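Local coordinates for lovastatin nonaketide synthase, polyketide synthase component (Aspergillus terreus, PDB 7CPX), which builds the nonaketide backbone of lovastatin as an iterative homodimeric polyketide synthase, condensing nine malonyl units into carrier-bound dihydromonacolin L together with its partner lovC, at residues T1941-A1946 with G1975-H1980; L1966-P1971 with L2032-A2037. The protein carries 2 engineered substitutions. All coordinates share one frame; numbering follows the deposited sequence.

Contact 1: residues T1941-A1946 with G1975-H1980; sequences TVLAAA and GQMLLH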
ATOM      1  N   THR A1941     -32.572  38.627 -13.672  1.00125.07           N
ATOM      2  CA  THR A1941     -31.890  37.338 -13.710  1.00125.07           C
ATOM      3  C   THR A1941     -32.648  36.303 -12.890  1.00125.07           C
ATOM      4  O   THR A1941     -32.872  35.167 -13.335  1.00125.07           O
ATOM      5  CB  THR A1941     -30.466  37.502 -13.174  1.00125.07           C
ATOM      6  OG1 THR A1941     -29.756  38.454 -13.974  1.00125.07           O
ATOM      7  CG2 THR A1941     -29.718  36.178 -13.173  1.00125.07           C
ATOM      8  N   VAL A1942     -33.041  36.685 -11.675  1.00126.01           N
ATOM      9  CA  VAL A1942     -33.781  35.777 -10.810  1.00126.01           C
ATOM     10  C   VAL A1942     -35.054  35.318 -11.501  1.00126.01           C
ATOM     11  O   VAL A1942     -35.411  34.135 -11.462  1.00126.01           O
ATOM     12  CB  VAL A1942     -34.082  36.462  -9.466  1.00126.01           C
ATOM     13  CG1 VAL A1942     -35.209  35.749  -8.760  1.00126.01           C
ATOM     14  CG2 VAL A1942     -32.836  36.492  -8.598  1.00126.01           C
ATOM     15  N   LEU A1943     -35.757  36.246 -12.148  1.00126.87           N
ATOM     16  CA  LEU A1943     -37.012  35.883 -12.790  1.00126.87           C
ATOM     17  C   LEU A1943     -36.794  35.092 -14.067  1.00126.87           C
ATOM     18  O   LEU A1943     -37.633  34.261 -14.414  1.00126.87           O
ATOM     19  CB  LEU A1943     -37.846  37.127 -13.083  1.00126.87           C
ATOM     20  CG  LEU A1943     -38.726  37.632 -11.939  1.00126.87           C
ATOM     21  CD1 LEU A1943     -39.656  36.537 -11.433  1.00126.87           C
ATOM     22  CD2 LEU A1943     -37.886  38.182 -10.806  1.00126.87           C
ATOM     23  N   ALA A1944     -35.687  35.315 -14.773  1.00122.74           N
ATOM     24  CA  ALA A1944     -35.362  34.450 -15.899  1.00122.74           C
ATOM     25  C   ALA A1944     -35.190  33.016 -15.423  1.00122.74           C
ATOM     26  O   ALA A1944     -35.751  32.080 -16.007  1.00122.74           O
ATOM     27  CB  ALA A1944     -34.097  34.946 -16.596  1.00122.74           C
ATOM     28  N   ALA A1945     -34.441  32.832 -14.333  1.00121.30           N
ATOM     29  CA  ALA A1945     -34.262  31.488 -13.789  1.00121.30           C
ATOM     30  C   ALA A1945     -35.593  30.895 -13.341  1.00121.30           C
ATOM     31  O   ALA A1945     -35.887  29.723 -13.614  1.00121.30           O
ATOM     32  CB  ALA A1945     -33.274  31.521 -12.624  1.00121.30           C
ATOM     33  N   ALA A1946     -36.412  31.691 -12.651  1.00122.96           N
ATOM     34  CA  ALA A1946     -37.684  31.187 -12.145  1.00122.96           C
ATOM     35  C   ALA A1946     -38.625  30.807 -13.281  1.00122.96           C
ATOM     36  O   ALA A1946     -39.281  29.761 -13.229  1.00122.96           O
ATOM     37  CB  ALA A1946     -38.335  32.231 -11.238  1.00122.96           C
ATOM     38  N   GLY A1975     -36.160  32.501  -4.246  1.00122.73           N
ATOM     39  CA  GLY A1975     -37.271  31.827  -3.592  1.00122.73           C
ATOM     40  C   GLY A1975     -38.561  32.619  -3.684  1.00122.73           C
ATOM     41  O   GLY A1975     -39.613  32.085  -4.054  1.00122.73           O
ATOM     42  N   GLN A1976     -38.493  33.913  -3.363  1.00124.17           N
ATOM     43  CA  GLN A1976     -39.692  34.745  -3.430  1.00124.17           C
ATOM     44  C   GLN A1976     -40.236  34.808  -4.851  1.00124.17           C
ATOM     45  O   GLN A1976     -41.448  34.680  -5.072  1.00124.17           O
ATOM     46  CB  GLN A1976     -39.383  36.151  -2.914  1.00124.17           C
ATOM     47  CG  GLN A1976     -40.537  37.131  -3.056  1.00124.17           C
ATOM     48  CD  GLN A1976     -40.224  38.488  -2.459  1.00124.17           C
ATOM     49  OE1 GLN A1976     -39.189  38.673  -1.819  1.00124.17           O
ATOM     50  NE2 GLN A1976     -41.118  39.446  -2.666  1.00124.17           N
ATOM     51  N   MET A1977     -39.353  34.995  -5.831  1.00126.26           N
ATOM     52  CA  MET A1977     -39.808  35.123  -7.208  1.00126.26           C
ATOM     53  C   MET A1977     -40.313  33.795  -7.757  1.00126.26           C
ATOM     54  O   MET A1977     -41.233  33.778  -8.579  1.00126.26           O
ATOM     55  CB  MET A1977     -38.682  35.681  -8.071  1.00126.26           C
ATOM     56  CG  MET A1977     -38.206  37.063  -7.637  1.00126.26           C
ATOM     57  SD  MET A1977     -39.525  38.291  -7.575  1.00126.26           S
ATOM     58  CE  MET A1977     -38.572  39.792  -7.363  1.00126.26           C
ATOM     59  N   LEU A1978     -39.738  32.676  -7.312  1.00122.02           N
ATOM     60  CA  LEU A1978     -40.262  31.369  -7.684  1.00122.02           C
ATOM     61  C   LEU A1978     -41.656  31.160  -7.118  1.00122.02           C
ATOM     62  O   LEU A1978     -42.530  30.611  -7.795  1.00122.02           O
ATOM     63  CB  LEU A1978     -39.320  30.272  -7.192  1.00122.02           C
ATOM     64  CG  LEU A1978     -38.023  30.096  -7.979  1.00122.02           C
ATOM     65  CD1 LEU A1978     -36.984  29.380  -7.137  1.00122.02           C
ATOM     66  CD2 LEU A1978     -38.287  29.328  -9.260  1.00122.02           C
ATOM     67  N   LEU A1979     -41.882  31.581  -5.872  1.00121.67           N
ATOM     68  CA  LEU A1979     -43.226  31.502  -5.314  1.00121.67           C
ATOM     69  C   LEU A1979     -44.199  32.350  -6.122  1.00121.67           C
ATOM     70  O   LEU A1979     -45.318  31.915  -6.423  1.00121.67           O
ATOM     71  CB  LEU A1979     -43.218  31.942  -3.852  1.00121.67           C
ATOM     72  CG  LEU A1979     -42.537  30.979  -2.879  1.00121.67           C
ATOM     73  CD1 LEU A1979     -42.415  31.604  -1.500  1.00121.67           C
ATOM     74  CD2 LEU A1979     -43.297  29.662  -2.804  1.00121.67           C
ATOM     75  N   HIS A1980     -43.784  33.564  -6.492  1.00125.10           N
ATOM     76  CA  HIS A1980     -44.646  34.418  -7.305  1.00125.10           C
ATOM     77  C   HIS A1980     -44.961  33.767  -8.647  1.00125.10           C
ATOM     78  O   HIS A1980     -46.112  33.782  -9.103  1.00125.10           O
ATOM     79  CB  HIS A1980     -43.984  35.778  -7.517  1.00125.10           C
ATOM     80  CG  HIS A1980     -43.925  36.620  -6.281  1.00125.10           C
ATOM     81  ND1 HIS A1980     -44.825  36.486  -5.247  1.00125.10           N
ATOM     82  CD2 HIS A1980     -43.073  37.606  -5.914  1.00125.10           C
ATOM     83  CE1 HIS A1980     -44.530  37.355  -4.296  1.00125.10           C
ATOM     84  NE2 HIS A1980     -43.471  38.046  -4.676  1.00125.10           N
TER
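Met1977 meets two side chains of the helix segment 1941-1946 at once, crossing both Val1942 and Leu1943 at about a right angle. It does so with the base of its chain: CG rests 3.5 Å from CG1 of Val1942 and 3.4 Å from CD2 of Leu1943. A bend at chi2 (-56°) turns the thioether across the leucine, bringing SD to 3.6 Å from Leu1943 CD2. Both methyls of Leu1943 are engaged, for CD1 lies against Met1977 CB, whereas Val1942 uses the single branch CG1, anti to its backbone N (chi1 161°). One turn further on, the small Ala1946 faces Leu1978, whose CD2 methyl sits over the helix backbone, 3.5 Å from both CA and CB of Ala1946. The CA atoms come nearest here, 5.2 Å apart between Ala1946 and Leu1978. No hydrogen bond spans the two segments; the interface is apolar and buried, and the segment axes cross at -49° with 9.0 Å between them. Helix 1972-1985 belongs to a beta-alpha-beta crossover. Helix 2085-2095 packs on Leu1943 through Val2091 and Leu2094, while strand 1869-1883 covers Thr1941, Ala1944 and Ala1945, joining helix 1935-1953 to a neighbouring mixed sheet.

Contact 2: residues L1966-P1971 with L2032-A2037; sequences LVLNPP and LVDLSA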
ATOM      1  N   LEU A1966     -40.452  21.085  -6.266  1.00115.70           N
ATOM      2  CA  LEU A1966     -39.613  21.504  -5.153  1.00115.70           C
ATOM      3  C   LEU A1966     -38.334  22.117  -5.700  1.00115.70           C
ATOM      4  O   LEU A1966     -37.711  21.550  -6.603  1.00115.70           O
ATOM      5  CB  LEU A1966     -39.282  20.322  -4.238  1.00115.70           C
ATOM      6  CG  LEU A1966     -38.309  20.601  -3.089  1.00115.70           C
ATOM      7  CD1 LEU A1966     -38.884  21.626  -2.130  1.00115.70           C
ATOM      8  CD2 LEU A1966     -37.970  19.317  -2.355  1.00115.70           C
ATOM      9  N   VAL A1967     -37.950  23.268  -5.156  1.00117.22           N
ATOM     10  CA  VAL A1967     -36.727  23.964  -5.537  1.00117.22           C
ATOM     11  C   VAL A1967     -35.826  24.006  -4.314  1.00117.22           C
ATOM     12  O   VAL A1967     -36.236  24.491  -3.251  1.00117.22           O
ATOM     13  CB  VAL A1967     -37.012  25.381  -6.058  1.00117.22           C
ATOM     14  CG1 VAL A1967     -35.735  26.017  -6.574  1.00117.22           C
ATOM     15  CG2 VAL A1967     -38.070  25.341  -7.145  1.00117.22           C
ATOM     16  N   LEU A1968     -34.599  23.521  -4.470  1.00113.05           N
ATOM     17  CA  LEU A1968     -33.683  23.318  -3.357  1.00113.05           C
ATOM     18  C   LEU A1968     -32.642  24.429  -3.316  1.00113.05           C
ATOM     19  O   LEU A1968     -32.001  24.729  -4.329  1.00113.05           O
ATOM     20  CB  LEU A1968     -32.994  21.957  -3.468  1.00113.05           C
ATOM     21  CG  LEU A1968     -31.900  21.667  -2.439  1.00113.05           C
ATOM     22  CD1 LEU A1968     -32.429  21.823  -1.024  1.00113.05           C
ATOM     23  CD2 LEU A1968     -31.336  20.272  -2.644  1.00113.05           C
ATOM     24  N   ASN A1969     -32.482  25.027  -2.139  1.00114.11           N
ATOM     25  CA  ASN A1969     -31.488  26.064  -1.891  1.00114.11           C
ATOM     26  C   ASN A1969     -31.446  27.122  -2.999  1.00114.11           C
ATOM     27  O   ASN A1969     -30.390  27.372  -3.583  1.00114.11           O
ATOM     28  CB  ASN A1969     -30.112  25.442  -1.702  1.00114.11           C
ATOM     29  CG  ASN A1969     -29.091  26.435  -1.185  1.00114.11           C
ATOM     30  OD1 ASN A1969     -29.445  27.480  -0.641  1.00114.11           O
ATOM     31  ND2 ASN A1969     -27.815  26.112  -1.352  1.00114.11           N
ATOM     32  N   PRO A1970     -32.573  27.754  -3.311  1.00117.76           N
ATOM     33  CA  PRO A1970     -32.551  28.877  -4.240  1.00117.76           C
ATOM     34  C   PRO A1970     -32.182  30.160  -3.520  1.00117.76           C
ATOM     35  O   PRO A1970     -32.330  30.254  -2.292  1.00117.76           O
ATOM     36  CB  PRO A1970     -33.991  28.922  -4.762  1.00117.76           C
ATOM     37  CG  PRO A1970     -34.792  28.466  -3.599  1.00117.76           C
ATOM     38  CD  PRO A1970     -33.948  27.432  -2.888  1.00117.76           C
ATOM     39  N   PRO A1971     -31.697  31.169  -4.239  1.00119.84           N
ATOM     40  CA  PRO A1971     -31.492  32.477  -3.609  1.00119.84           C
ATOM     41  C   PRO A1971     -32.790  33.008  -3.017  1.00119.84           C
ATOM     42  O   PRO A1971     -33.878  32.783  -3.549  1.00119.84           O
ATOM     43  CB  PRO A1971     -30.999  33.354  -4.764  1.00119.84           C
ATOM     44  CG  PRO A1971     -30.353  32.403  -5.705  1.00119.84           C
ATOM     45  CD  PRO A1971     -31.090  31.098  -5.580  1.00119.84           C
ATOM     46  N   LEU A2032     -37.835  18.204  -9.226  1.00114.35           N
ATOM     47  CA  LEU A2032     -36.845  18.774  -8.326  1.00114.35           C
ATOM     48  C   LEU A2032     -35.930  19.701  -9.113  1.00114.35           C
ATOM     49  O   LEU A2032     -35.429  19.327 -10.179  1.00114.35           O
ATOM     50  CB  LEU A2032     -36.023  17.680  -7.643  1.00114.35           C
ATOM     51  CG  LEU A2032     -34.893  18.167  -6.733  1.00114.35           C
ATOM     52  CD1 LEU A2032     -35.438  19.019  -5.602  1.00114.35           C
ATOM     53  CD2 LEU A2032     -34.104  16.995  -6.181  1.00114.35           C
ATOM     54  N   VAL A2033     -35.717  20.901  -8.585  1.00117.62           N
ATOM     55  CA  VAL A2033     -34.879  21.912  -9.214  1.00117.62           C
ATOM     56  C   VAL A2033     -33.808  22.280  -8.196  1.00117.62           C
ATOM     57  O   VAL A2033     -34.058  23.060  -7.271  1.00117.62           O
ATOM     58  CB  VAL A2033     -35.684  23.141  -9.648  1.00117.62           C
ATOM     59  CG1 VAL A2033     -34.774  24.172 -10.284  1.00117.62           C
ATOM     60  CG2 VAL A2033     -36.789  22.733 -10.606  1.00117.62           C
ATOM     61  N   ASP A2034     -32.614  21.715  -8.354  1.00116.83           N
ATOM     62  CA  ASP A2034     -31.511  21.969  -7.431  1.00116.83           C
ATOM     63  C   ASP A2034     -30.746  23.188  -7.928  1.00116.83           C
ATOM     64  O   ASP A2034     -29.957  23.101  -8.872  1.00116.83           O
ATOM     65  CB  ASP A2034     -30.605  20.749  -7.323  1.00116.83           C
ATOM     66  CG  ASP A2034     -29.444  20.967  -6.372  1.00116.83           C
ATOM     67  OD1 ASP A2034     -29.412  22.018  -5.697  1.00116.83           O
ATOM     68  OD2 ASP A2034     -28.562  20.087  -6.298  1.00116.83           O
ATOM     69  N   LEU A2035     -30.979  24.331  -7.288  1.00117.81           N
ATOM     70  CA  LEU A2035     -30.259  25.560  -7.583  1.00117.81           C
ATOM     71  C   LEU A2035     -29.121  25.806  -6.605  1.00117.81           C
ATOM     72  O   LEU A2035     -28.552  26.901  -6.593  1.00117.81           O
ATOM     73  CB  LEU A2035     -31.219  26.750  -7.577  1.00117.81           C
ATOM     74  CG  LEU A2035     -32.441  26.620  -8.488  1.00117.81           C
ATOM     75  CD1 LEU A2035     -33.214  27.926  -8.532  1.00117.81           C
ATOM     76  CD2 LEU A2035     -32.034  26.194  -9.888  1.00117.81           C
ATOM     77  N   SER A2036     -28.781  24.814  -5.785  1.00115.48           N
ATOM     78  CA  SER A2036     -27.697  24.960  -4.825  1.00115.48           C
ATOM     79  C   SER A2036     -26.379  25.166  -5.556  1.00115.48           C
ATOM     80  O   SER A2036     -25.841  24.230  -6.156  1.00115.48           O
ATOM     81  CB  SER A2036     -27.614  23.734  -3.916  1.00115.48           C
ATOM     82  OG  SER A2036     -26.614  23.900  -2.926  1.00115.48           O
ATOM     83  N   ALA A2037     -25.852  26.391  -5.514  1.00115.16           N
ATOM     84  CA  ALA A2037     -24.571  26.657  -6.152  1.00115.16           C
ATOM     85  C   ALA A2037     -23.469  25.809  -5.534  1.00115.16           C
ATOM     86  O   ALA A2037     -22.626  25.253  -6.248  1.00115.16           O
ATOM     87  CB  ALA A2037     -24.232  28.142  -6.044  1.00115.16           C
TER
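Chi1 of Asn1969 (-169°) sets its CG anti to the backbone N and carries the amide across to Ser2036, whose OG is likewise anti to its own N (-176°). ND2 donates to Ser2036 OG at 3.0 Å, with the hydroxyl oxygen nearly in the amide plane and the bond fairly straight at 162°; the same OG is also hydrogen-bonded to Asp2038 O. Behind this link the strands run parallel, Leu1966, Val1967 and Leu1968 pairing with Leu2032, Val2033 and Asp2034. Val2033 N donates to Leu1966 O and Leu1968 N to Val2033 O, each at 2.9 Å. Past the last bridge Leu2035 N still reaches Leu1968 O, at 3.2 Å. Asp2034 OD1 accepts from Ser2036 N at 2.9 Å, approached from above the carboxylate plane, in an Asx turn that bends the chain as the strand ends; OD2 is held by Thr2045 OG1. On the sheet face of Val1967 and Val2033, Leu2035 crosses Val1967 at a slant, its CD1 3.7 Å from Val1967 CG1 and 4.0 Å from Pro1970 CB. Leu1966 and Leu2032 lie side by side on the other face. Helix 2041-2051 covers Leu1968 and Leu2032 on that face; helix 1972-1985 packs on the opposite one, through Leu1978 on Val1967 and Pro1970. Strand 1988-1993 borders 1964-1968 on its other edge within a five-stranded parallel, Rossmann-like sheet.

Leu1978 joins the two contacts, whose centres lie about 11 Å apart. While its CD2 serves contact 1, its CD1 turns to contact 2, reaching Val1967 CG1 at 3.6 Å and Pro1970 CB at 3.8 Å. It sits where helix 1935-1953, helix 1972-1985 and the parallel sheet come together. Along the chain, helix 1935-1953 is followed by strand 1964-1968, and Pro1971 at the N-cap begins helix 1972-1985, so the segments of the two contacts alternate. That helix is the crossover between strands 1964-1968 and 1988-1993, a beta-alpha-beta unit consistent with an enoylreductase-like region between the methyltransferase and ketoreductase domains. Both contacts lie away from the catalytic residues and the NADP pocket.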